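Mandelate racemase/muconate lactonizing enzyme, C-terminal domain protein (Paracoccus denitrificans, PDB 4DWD) binds magnesium and, as a member of the mandelate racemase/muconate lactonizing branch of the enolase superfamily, may act as a hydro-lyase. Local coordinates at residues 330-342 and 356-368. Residues are numbered along the deposited sequence; the frame is centred on the assembly and turned at random.
Sequences DRGRPVFRNPAEP and GIVVDEDELASRA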
loop_
_atom_site.group_PDB
_atom_site.type_symbol
_atom_site.label_atom_id
_atom_site.label_comp_id
_atom_site.label_asym_id
_atom_site.label_seq_id
_atom_site.Cartn_x
_atom_site.Cartn_y
_atom_site.Cartn_z
ATOM N N ASP B 330 31.255 12.075 35.333
ATOM C CA ASP B 330 32.270 12.054 36.392
ATOM C C ASP B 330 32.243 10.758 37.199
ATOM O O ASP B 330 33.266 10.368 37.771
ATOM C CB ASP B 330 32.097 13.259 37.337
ATOM C CG ASP B 330 30.770 13.228 38.101
ATOM O OD1 ASP B 330 30.779 13.149 39.343
ATOM O OD2 ASP B 330 29.706 13.295 37.470
ATOM N N ARG B 331 31.089 10.090 37.241
ATOM C CA ARG B 331 30.945 8.861 38.033
ATOM C C ARG B 331 31.766 7.694 37.475
ATOM O O ARG B 331 31.863 6.648 38.110
ATOM C CB ARG B 331 29.470 8.456 38.199
ATOM C CG ARG B 331 28.868 7.763 36.982
ATOM C CD ARG B 331 27.362 7.550 37.133
ATOM N NE ARG B 331 26.765 6.843 35.993
ATOM C CZ ARG B 331 26.506 7.388 34.807
ATOM N NH1 ARG B 331 26.816 8.657 34.572
ATOM N NH2 ARG B 331 25.945 6.654 33.840
ATOM N N GLY B 332 32.354 7.880 36.293
ATOM C CA GLY B 332 33.299 6.900 35.755
ATOM C C GLY B 332 34.469 6.649 36.695
ATOM O O GLY B 332 35.007 5.541 36.749
ATOM N N ARG B 333 34.861 7.684 37.439
ATOM C CA ARG B 333 35.878 7.562 38.472
ATOM C C ARG B 333 35.190 7.327 39.833
ATOM O O ARG B 333 34.087 7.834 40.062
ATOM C CB ARG B 333 36.726 8.838 38.508
ATOM C CG ARG B 333 37.455 9.130 37.206
ATOM C CD ARG B 333 38.252 10.423 37.295
ATOM N NE ARG B 333 38.840 10.789 36.003
ATOM C CZ ARG B 333 40.051 10.412 35.592
ATOM N NH1 ARG B 333 40.819 9.655 36.367
ATOM N NH2 ARG B 333 40.497 10.793 34.406
ATOM N N PRO B 334 35.845 6.593 40.756
ATOM C CA PRO B 334 37.208 6.067 40.686
ATOM C C PRO B 334 37.325 4.625 40.196
ATOM O O PRO B 334 38.438 4.084 40.164
ATOM C CB PRO B 334 37.661 6.145 42.141
ATOM C CG PRO B 334 36.422 5.856 42.915
ATOM C CD PRO B 334 35.267 6.407 42.103
ATOM N N VAL B 335 36.212 3.998 39.816
ATOM C CA VAL B 335 36.269 2.595 39.384
ATOM C C VAL B 335 37.149 2.419 38.154
ATOM O O VAL B 335 37.881 1.432 38.048
ATOM C CB VAL B 335 34.861 2.006 39.173
ATOM C CG1 VAL B 335 34.918 0.657 38.456
ATOM C CG2 VAL B 335 34.188 1.852 40.530
ATOM N N PHE B 336 37.072 3.373 37.229
ATOM C CA PHE B 336 37.909 3.357 36.035
ATOM C C PHE B 336 38.945 4.463 36.076
ATOM O O PHE B 336 38.688 5.537 36.611
ATOM C CB PHE B 336 37.046 3.487 34.773
ATOM C CG PHE B 336 36.033 2.395 34.628
ATOM C CD1 PHE B 336 36.424 1.083 34.373
ATOM C CD2 PHE B 336 34.682 2.674 34.801
ATOM C CE1 PHE B 336 35.476 0.075 34.257
ATOM C CE2 PHE B 336 33.732 1.675 34.684
ATOM C CZ PHE B 336 34.132 0.369 34.423
ATOM N N ARG B 337 40.131 4.190 35.531
ATOM C CA ARG B 337 41.203 5.191 35.511
ATOM C C ARG B 337 41.120 6.117 34.298
ATOM O O ARG B 337 41.621 7.237 34.343
ATOM C CB ARG B 337 42.569 4.511 35.575
ATOM C CG ARG B 337 42.769 3.723 36.855
ATOM C CD ARG B 337 44.237 3.431 37.100
ATOM N NE ARG B 337 44.444 2.324 38.034
ATOM C CZ ARG B 337 44.517 2.445 39.359
ATOM N NH1 ARG B 337 44.713 1.368 40.109
ATOM N NH2 ARG B 337 44.388 3.634 39.940
ATOM N N ASN B 338 40.478 5.655 33.221
ATOM C CA ASN B 338 40.394 6.422 31.987
ATOM C C ASN B 338 38.987 6.463 31.376
ATOM O O ASN B 338 38.830 6.232 30.179
ATOM C CB ASN B 338 41.401 5.898 30.954
ATOM C CG ASN B 338 41.125 4.465 30.535
ATOM O OD1 ASN B 338 40.442 3.716 31.236
ATOM N ND2 ASN B 338 41.658 4.084 29.391
ATOM N N PRO B 339 37.962 6.766 32.192
ATOM C CA PRO B 339 36.597 6.830 31.665
ATOM C C PRO B 339 36.399 8.027 30.723
ATOM O O PRO B 339 37.304 8.856 30.585
ATOM C CB PRO B 339 35.753 6.970 32.925
ATOM C CG PRO B 339 36.633 7.743 33.860
ATOM C CD PRO B 339 38.036 7.261 33.584
ATOM N N ALA B 340 35.237 8.097 30.069
ATOM C CA ALA B 340 34.927 9.148 29.102
ATOM C C ALA B 340 35.229 10.544 29.641
ATOM O O ALA B 340 34.767 10.921 30.716
ATOM C CB ALA B 340 33.461 9.062 28.701
ATOM N N GLU B 341 35.997 11.305 28.872
ATOM C CA GLU B 341 36.382 12.670 29.255
ATOM C C GLU B 341 36.824 13.384 27.988
ATOM O O GLU B 341 37.900 13.100 27.459
ATOM C CB GLU B 341 37.505 12.639 30.294
ATOM C CG GLU B 341 37.992 13.992 30.795
ATOM C CD GLU B 341 38.957 13.843 31.958
ATOM O OE1 GLU B 341 39.003 12.749 32.566
ATOM O OE2 GLU B 341 39.677 14.814 32.267
ATOM N N PRO B 342 35.985 14.302 27.481
ATOM C CA PRO B 342 36.322 14.921 26.200
ATOM C C PRO B 342 37.527 15.864 26.308
ATOM O O PRO B 342 37.752 16.459 27.362
ATOM C CB PRO B 342 35.055 15.706 25.851
ATOM C CG PRO B 342 34.421 16.012 27.165
ATOM C CD PRO B 342 34.757 14.868 28.077
ATOM N N GLY B 356 40.662 -1.281 25.797
ATOM C CA GLY B 356 41.591 -0.265 26.275
ATOM C C GLY B 356 41.126 0.453 27.527
ATOM O O GLY B 356 41.713 1.460 27.895
ATOM N N ILE B 357 40.095 -0.069 28.189
ATOM C CA ILE B 357 39.591 0.509 29.438
ATOM C C ILE B 357 40.483 0.017 30.575
ATOM O O ILE B 357 40.883 -1.149 30.590
ATOM C CB ILE B 357 38.097 0.161 29.711
ATOM C CG1 ILE B 357 37.593 0.895 30.954
ATOM C CG2 ILE B 357 37.895 -1.332 29.914
ATOM C CD1 ILE B 357 36.562 1.957 30.709
ATOM N N VAL B 358 40.801 0.916 31.503
ATOM C CA VAL B 358 41.669 0.604 32.635
ATOM C C VAL B 358 40.864 0.668 33.937
ATOM O O VAL B 358 40.312 1.711 34.297
ATOM C CB VAL B 358 42.883 1.558 32.683
ATOM C CG1 VAL B 358 43.720 1.315 33.934
ATOM C CG2 VAL B 358 43.736 1.411 31.426
ATOM N N VAL B 359 40.789 -0.467 34.623
ATOM C CA VAL B 359 40.011 -0.605 35.852
ATOM C C VAL B 359 40.918 -0.479 37.076
ATOM O O VAL B 359 41.996 -1.073 37.118
ATOM C CB VAL B 359 39.266 -1.965 35.889
ATOM C CG1 VAL B 359 38.479 -2.134 37.184
ATOM C CG2 VAL B 359 38.355 -2.122 34.676
ATOM N N ASP B 360 40.485 0.297 38.065
ATOM C CA ASP B 360 41.177 0.341 39.354
ATOM C C ASP B 360 40.663 -0.831 40.181
ATOM O O ASP B 360 39.538 -0.799 40.682
ATOM C CB ASP B 360 40.895 1.674 40.052
ATOM C CG ASP B 360 41.577 1.802 41.411
ATOM O OD1 ASP B 360 41.683 0.807 42.167
ATOM O OD2 ASP B 360 41.983 2.928 41.735
ATOM N N GLU B 361 41.500 -1.860 40.313
ATOM C CA GLU B 361 41.110 -3.143 40.910
ATOM C C GLU B 361 40.617 -3.043 42.341
ATOM O O GLU B 361 39.653 -3.707 42.729
ATOM C CB GLU B 361 42.283 -4.132 40.864
ATOM C CG GLU B 361 42.691 -4.555 39.461
ATOM C CD GLU B 361 41.547 -5.165 38.692
ATOM O OE1 GLU B 361 40.730 -5.868 39.324
ATOM O OE2 GLU B 361 41.467 -4.936 37.466
ATOM N N ASP B 362 41.287 -2.209 43.121
ATOM C CA ASP B 362 40.997 -2.095 44.532
ATOM C C ASP B 362 39.730 -1.282 44.771
ATOM O O ASP B 362 38.921 -1.642 45.629
ATOM C CB ASP B 362 42.228 -1.562 45.262
ATOM C CG ASP B 362 43.466 -2.410 44.972
ATOM O OD1 ASP B 362 43.420 -3.644 45.200
ATOM O OD2 ASP B 362 44.469 -1.860 44.478
ATOM N N GLU B 363 39.534 -0.226 43.979
ATOM C CA GLU B 363 38.293 0.534 44.031
ATOM C C GLU B 363 37.142 -0.368 43.618
ATOM O O GLU B 363 36.111 -0.413 44.290
ATOM C CB GLU B 363 38.341 1.777 43.136
ATOM C CG GLU B 363 39.037 2.979 43.765
ATOM C CD GLU B 363 38.305 3.541 44.976
ATOM O OE1 GLU B 363 37.117 3.230 45.196
ATOM O OE2 GLU B 363 38.933 4.311 45.724
ATOM N N LEU B 364 37.324 -1.099 42.521
ATOM C CA LEU B 364 36.293 -2.023 42.073
ATOM C C LEU B 364 35.924 -2.996 43.185
ATOM O O LEU B 364 34.752 -3.141 43.515
ATOM C CB LEU B 364 36.766 -2.806 40.855
ATOM C CG LEU B 364 35.750 -3.884 40.478
ATOM C CD1 LEU B 364 34.619 -3.266 39.678
ATOM C CD2 LEU B 364 36.418 -5.033 39.758
ATOM N N ALA B 365 36.933 -3.669 43.742
ATOM C CA ALA B 365 36.722 -4.644 44.808
ATOM C C ALA B 365 35.897 -4.061 45.950
ATOM O O ALA B 365 34.948 -4.698 46.414
ATOM C CB ALA B 365 38.048 -5.198 45.313
ATOM N N SER B 366 36.227 -2.839 46.366
ATOM C CA SER B 366 35.562 -2.196 47.503
ATOM C C SER B 366 34.122 -1.784 47.218
ATOM O O SER B 366 33.349 -1.551 48.152
ATOM C CB SER B 366 36.358 -0.975 47.967
ATOM O OG SER B 366 36.188 0.101 47.067
ATOM N N ARG B 367 33.771 -1.690 45.933
ATOM C CA ARG B 367 32.456 -1.187 45.506
ATOM C C ARG B 367 31.570 -2.257 44.865
ATOM O O ARG B 367 30.405 -1.990 44.531
ATOM C CB ARG B 367 32.626 -0.014 44.531
ATOM C CG ARG B 367 33.172 1.257 45.176
ATOM C CD ARG B 367 33.829 2.148 44.135
ATOM N NE ARG B 367 34.215 3.443 44.690
ATOM C CZ ARG B 367 33.453 4.536 44.655
ATOM N NH1 ARG B 367 32.246 4.506 44.092
ATOM N NH2 ARG B 367 33.896 5.663 45.202
ATOM N N ALA B 368 32.112 -3.460 44.707
ATOM C CA ALA B 368 31.422 -4.515 43.955
ATOM C C ALA B 368 30.703 -5.520 44.839
ATOM O O ALA B 368 31.259 -5.998 45.842
ATOM C CB ALA B 368 32.389 -5.234 43.024
HETATM O O HOH W 1 40.933 5.064 40.428
#
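The carboxamide of Asn338 reaches across to the backbone of 356-358 and uses both its polar atoms. Asn338 OD1 accepts from Val358 N (2.8 Å) and Asn338 ND2 donates to Gly356 O (3.0 Å), the acceptor lying almost in the amide plane. A chi1 of 63° turns the amide toward this backbone, where its two bonds extend the single bridge of Phe336 with Val359, flanked by Arg337 N to Val358 O and Asp360 N to Val335 O. Were this residue an alanine, Val358 N and Gly356 O would probably lose their side-chain partners, leaving 356-358 less firmly tied to the loop. The extended Arg337 chain runs past Val358 CG1 and stacks its guanidinium on the Asp360 carboxylate, the planes 29° apart, with a salt bridge from Arg337 NH2 to Asp360 OD2 (3.1 Å). A water bridges OD2 to Pro334 O, while Asp360 OD1 caps helix 361-367, accepting from Glu363 N at 3.0 Å. The paired backbones thus tie the loop between strands 323-325 and 346-348 of the barrel domain to the helix that leads the chain back to the N-terminal domain, where strand 368-372 lies beside strand 5-14. The Phe336 ring, which also touches Val304 of helix 304-314, takes Ile357 CD1 over one face, 4.1 Å from its centroid, as a CH-pi contact; Val335 CG1 covers the opposite face, and Val359 CG2 meets CE1 near the ring plane. Pro334, after a cis peptide bond, sets its CG and CD against the guanidinium face of Arg367, whose NE bridges to Glu363 OE1 (3.0 Å) and whose NH1 is bound by the carbonyls of Ala14 and Gly16.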